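Long-range contact in octopine dehydrogenase (Pecten maximus, PDB 3IQD), which catalyses the NADH-dependent reductive condensation of L-arginine with pyruvate to D-octopine, and the reverse oxidation: residues L32-D37 / E96-A101. Residues are numbered along the deposited sequence; the frame is centred on the assembly and turned at random.
Sequences LTLFAD and EGYFQA. With NAI (1,4-dihydronicotinamide adenine dinucleotide), chain B.
The adenosine end of the NADH site in this Rossmann-type nucleotide-binding domain is where Leu-34, in the loop after strand 27-32, meets Tyr-98 of helix 95-102. The two side chains run alongside each other in opposed directions, and Leu-34 CD1 settles over a face of the phenol ring in a CH-pi contact, 3.9 Å from its centroid and 29° off the normal. The same methyl lies 3.8 Å from Ala-101 CB, so it touches both the ring and the helix. With CG anti to its carbonyl carbon (chi1 -67°), Tyr-98 sends its ring from the helix toward the loop backbone. There OH receives a weak hydrogen bond from Leu-34 N, long at 3.5 Å but fairly straight at 163°, while Thr-33 CA sits at the ring's edge. Buried Leu-32 adds CD2, 4.1 Å from Tyr-98 CD1. Thr-33 OG1 hydrogen-bonds to Glu-38, which also hydrogen-bonds the cofactor, and the Phe-35 ring stands over the adenine, with CD1 3.6 Å from NAI C6A. The contact is thus mainly apolar: one aromatic ring joins helix to loop beside the cofactor, and its hydroxyl adds a single weak polar tie to the backbone.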
loop_
_atom_site.group_PDB
_atom_site.type_symbol
_atom_site.label_atom_id
_atom_site.label_comp_id
_atom_site.label_asym_id
_atom_site.label_seq_id
_atom_site.Cartn_x
_atom_site.Cartn_y
_atom_site.Cartn_z
ATOM N N LEU A 32 4.557 8.449 -16.253
ATOM C CA LEU A 32 5.972 8.153 -16.049
ATOM C C LEU A 32 6.178 6.691 -15.680
ATOM O O LEU A 32 5.526 6.165 -14.772
ATOM C CB LEU A 32 6.586 9.056 -14.972
ATOM C CG LEU A 32 8.088 8.898 -14.689
ATOM C CD1 LEU A 32 8.931 9.258 -15.908
ATOM C CD2 LEU A 32 8.518 9.728 -13.486
ATOM N N THR A 33 7.083 6.037 -16.399
ATOM C CA THR A 33 7.510 4.690 -16.044
ATOM C C THR A 33 9.003 4.534 -16.314
ATOM O O THR A 33 9.470 4.769 -17.431
ATOM C CB THR A 33 6.654 3.584 -16.734
ATOM O OG1 THR A 33 7.357 2.336 -16.710
ATOM C CG2 THR A 33 6.330 3.945 -18.163
ATOM N N LEU A 34 9.744 4.159 -15.274
ATOM C CA LEU A 34 11.199 4.038 -15.361
ATOM C C LEU A 34 11.655 2.592 -15.525
ATOM O O LEU A 34 12.857 2.323 -15.526
ATOM C CB LEU A 34 11.869 4.637 -14.124
ATOM C CG LEU A 34 11.444 6.020 -13.632
ATOM C CD1 LEU A 34 11.776 6.139 -12.154
ATOM C CD2 LEU A 34 12.084 7.143 -14.440
ATOM N N PHE A 35 10.704 1.666 -15.658
ATOM C CA PHE A 35 11.029 0.257 -15.876
ATOM C C PHE A 35 11.565 0.031 -17.288
ATOM O O PHE A 35 10.802 -0.167 -18.234
ATOM C CB PHE A 35 9.827 -0.645 -15.585
ATOM C CG PHE A 35 10.146 -2.119 -15.620
ATOM C CD1 PHE A 35 11.377 -2.599 -15.167
ATOM C CD2 PHE A 35 9.201 -3.035 -16.082
ATOM C CE1 PHE A 35 11.666 -3.970 -15.192
ATOM C CE2 PHE A 35 9.481 -4.411 -16.110
ATOM C CZ PHE A 35 10.715 -4.874 -15.664
ATOM N N ALA A 36 12.890 0.064 -17.408
ATOM C CA ALA A 36 13.573 -0.069 -18.691
ATOM C C ALA A 36 12.912 0.823 -19.743
ATOM O O ALA A 36 12.878 2.042 -19.574
ATOM C CB ALA A 36 13.623 -1.531 -19.129
ATOM N N ASP A 37 12.375 0.219 -20.804
ATOM C CA ASP A 37 11.715 0.967 -21.875
ATOM C C ASP A 37 10.214 0.689 -21.947
ATOM O O ASP A 37 9.623 0.712 -23.029
ATOM C CB ASP A 37 12.360 0.663 -23.228
ATOM C CG ASP A 37 13.830 0.999 -23.264
ATOM O OD1 ASP A 37 14.214 2.097 -22.801
ATOM O OD2 ASP A 37 14.600 0.160 -23.772
ATOM N N GLU A 96 11.360 3.759 -4.564
ATOM C CA GLU A 96 12.679 4.384 -4.458
ATOM C C GLU A 96 13.087 5.078 -5.761
ATOM O O GLU A 96 13.507 6.237 -5.748
ATOM C CB GLU A 96 13.725 3.343 -4.057
ATOM C CG GLU A 96 15.127 3.896 -3.827
ATOM C CD GLU A 96 16.085 2.842 -3.307
ATOM O OE1 GLU A 96 16.826 2.259 -4.124
ATOM O OE2 GLU A 96 16.083 2.579 -2.088
ATOM N N GLY A 97 12.936 4.366 -6.876
ATOM C CA GLY A 97 13.325 4.867 -8.188
ATOM C C GLY A 97 12.593 6.119 -8.630
ATOM O O GLY A 97 13.197 7.012 -9.227
ATOM N N TYR A 98 11.292 6.178 -8.346
ATOM C CA TYR A 98 10.471 7.336 -8.710
ATOM C C TYR A 98 10.792 8.548 -7.858
ATOM O O TYR A 98 10.905 9.654 -8.386
ATOM C CB TYR A 98 8.975 7.011 -8.666
ATOM C CG TYR A 98 8.587 6.029 -9.738
ATOM C CD1 TYR A 98 8.460 6.432 -11.065
ATOM C CD2 TYR A 98 8.385 4.686 -9.434
ATOM C CE1 TYR A 98 8.128 5.518 -12.063
ATOM C CE2 TYR A 98 8.052 3.769 -10.419
ATOM C CZ TYR A 98 7.927 4.189 -11.732
ATOM O OH TYR A 98 7.599 3.277 -12.707
ATOM N N PHE A 99 10.961 8.339 -6.550
ATOM C CA PHE A 99 11.380 9.415 -5.651
ATOM C C PHE A 99 12.719 10.024 -6.088
ATOM O O PHE A 99 12.878 11.243 -6.083
ATOM C CB PHE A 99 11.461 8.929 -4.203
ATOM C CG PHE A 99 10.124 8.716 -3.548
ATOM C CD1 PHE A 99 9.143 9.703 -3.582
ATOM C CD2 PHE A 99 9.857 7.540 -2.865
ATOM C CE1 PHE A 99 7.907 9.506 -2.966
ATOM C CE2 PHE A 99 8.624 7.337 -2.243
ATOM C CZ PHE A 99 7.652 8.321 -2.292
ATOM N N GLN A 100 13.667 9.167 -6.472
ATOM C CA GLN A 100 14.976 9.604 -6.977
ATOM C C GLN A 100 14.873 10.380 -8.300
ATOM O O GLN A 100 15.564 11.385 -8.489
ATOM C CB GLN A 100 15.937 8.413 -7.109
ATOM C CG GLN A 100 16.608 8.006 -5.790
ATOM C CD GLN A 100 17.343 6.650 -5.843
ATOM O OE1 GLN A 100 17.592 6.034 -4.803
ATOM N NE2 GLN A 100 17.687 6.191 -7.049
ATOM N N ALA A 101 13.999 9.922 -9.196
ATOM C CA ALA A 101 13.810 10.560 -10.501
ATOM C C ALA A 101 13.085 11.907 -10.407
ATOM O O ALA A 101 13.412 12.850 -11.135
ATOM C CB ALA A 101 13.077 9.624 -11.462
HETATM P PA NAI B . 1.675 -4.445 -11.112
HETATM O O1A NAI B . 2.294 -5.719 -10.672
HETATM O O2A NAI B . 0.708 -4.634 -12.216
HETATM O O5B NAI B . 2.835 -3.431 -11.547
HETATM C C5B NAI B . 3.865 -3.813 -12.423
HETATM C C4B NAI B . 4.691 -2.558 -12.649
HETATM O O4B NAI B . 5.719 -2.458 -11.680
HETATM C C3B NAI B . 5.382 -2.530 -13.994
HETATM O O3B NAI B . 4.543 -1.994 -14.977
HETATM C C2B NAI B . 6.562 -1.629 -13.719
HETATM O O2B NAI B . 6.218 -0.283 -13.958
HETATM C C1B NAI B . 6.860 -1.846 -12.240
HETATM N N9A NAI B . 8.034 -2.734 -12.106
HETATM C C8A NAI B . 8.050 -4.109 -12.145
HETATM N N7A NAI B . 9.327 -4.536 -11.998
HETATM C C5A NAI B . 10.129 -3.457 -11.871
HETATM C C6A NAI B . 11.505 -3.328 -11.694
HETATM N N6A NAI B . 12.198 -4.368 -11.242
HETATM N N1A NAI B . 12.062 -2.062 -11.594
HETATM C C2A NAI B . 11.251 -0.937 -11.660
HETATM N N3A NAI B . 9.882 -1.075 -11.835
HETATM C C4A NAI B . 9.330 -2.316 -11.937
HETATM O O3 NAI B . 0.991 -3.702 -9.857
HETATM P PN NAI B . -0.557 -3.252 -9.850
HETATM O O1N NAI B . -1.387 -4.417 -10.214
HETATM O O2N NAI B . -0.742 -1.980 -10.603
HETATM O O5D NAI B . -0.758 -2.965 -8.285
HETATM C C5D NAI B . -0.101 -1.876 -7.670
HETATM C C4D NAI B . -0.061 -2.096 -6.164
HETATM O O4D NAI B . -1.382 -2.155 -5.666
HETATM C C3D NAI B . 0.623 -3.406 -5.810
HETATM O O3D NAI B . 1.503 -3.170 -4.739
HETATM C C2D NAI B . -0.491 -4.335 -5.373
HETATM O O2D NAI B . -0.086 -5.116 -4.272
HETATM C C1D NAI B . -1.631 -3.385 -5.007
HETATM N N1N NAI B . -2.975 -3.904 -5.350
HETATM C C2N NAI B . -3.258 -4.483 -6.568
HETATM C C3N NAI B . -4.546 -4.960 -6.849
HETATM C C7N NAI B . -4.984 -5.136 -8.276
HETATM O O7N NAI B . -4.054 -5.010 -9.328
HETATM N N7N NAI B . -6.265 -5.411 -8.522
HETATM C C4N NAI B . -5.543 -4.838 -5.876
HETATM C C5N NAI B . -5.259 -4.243 -4.648
HETATM C C6N NAI B . -3.965 -3.775 -4.403
#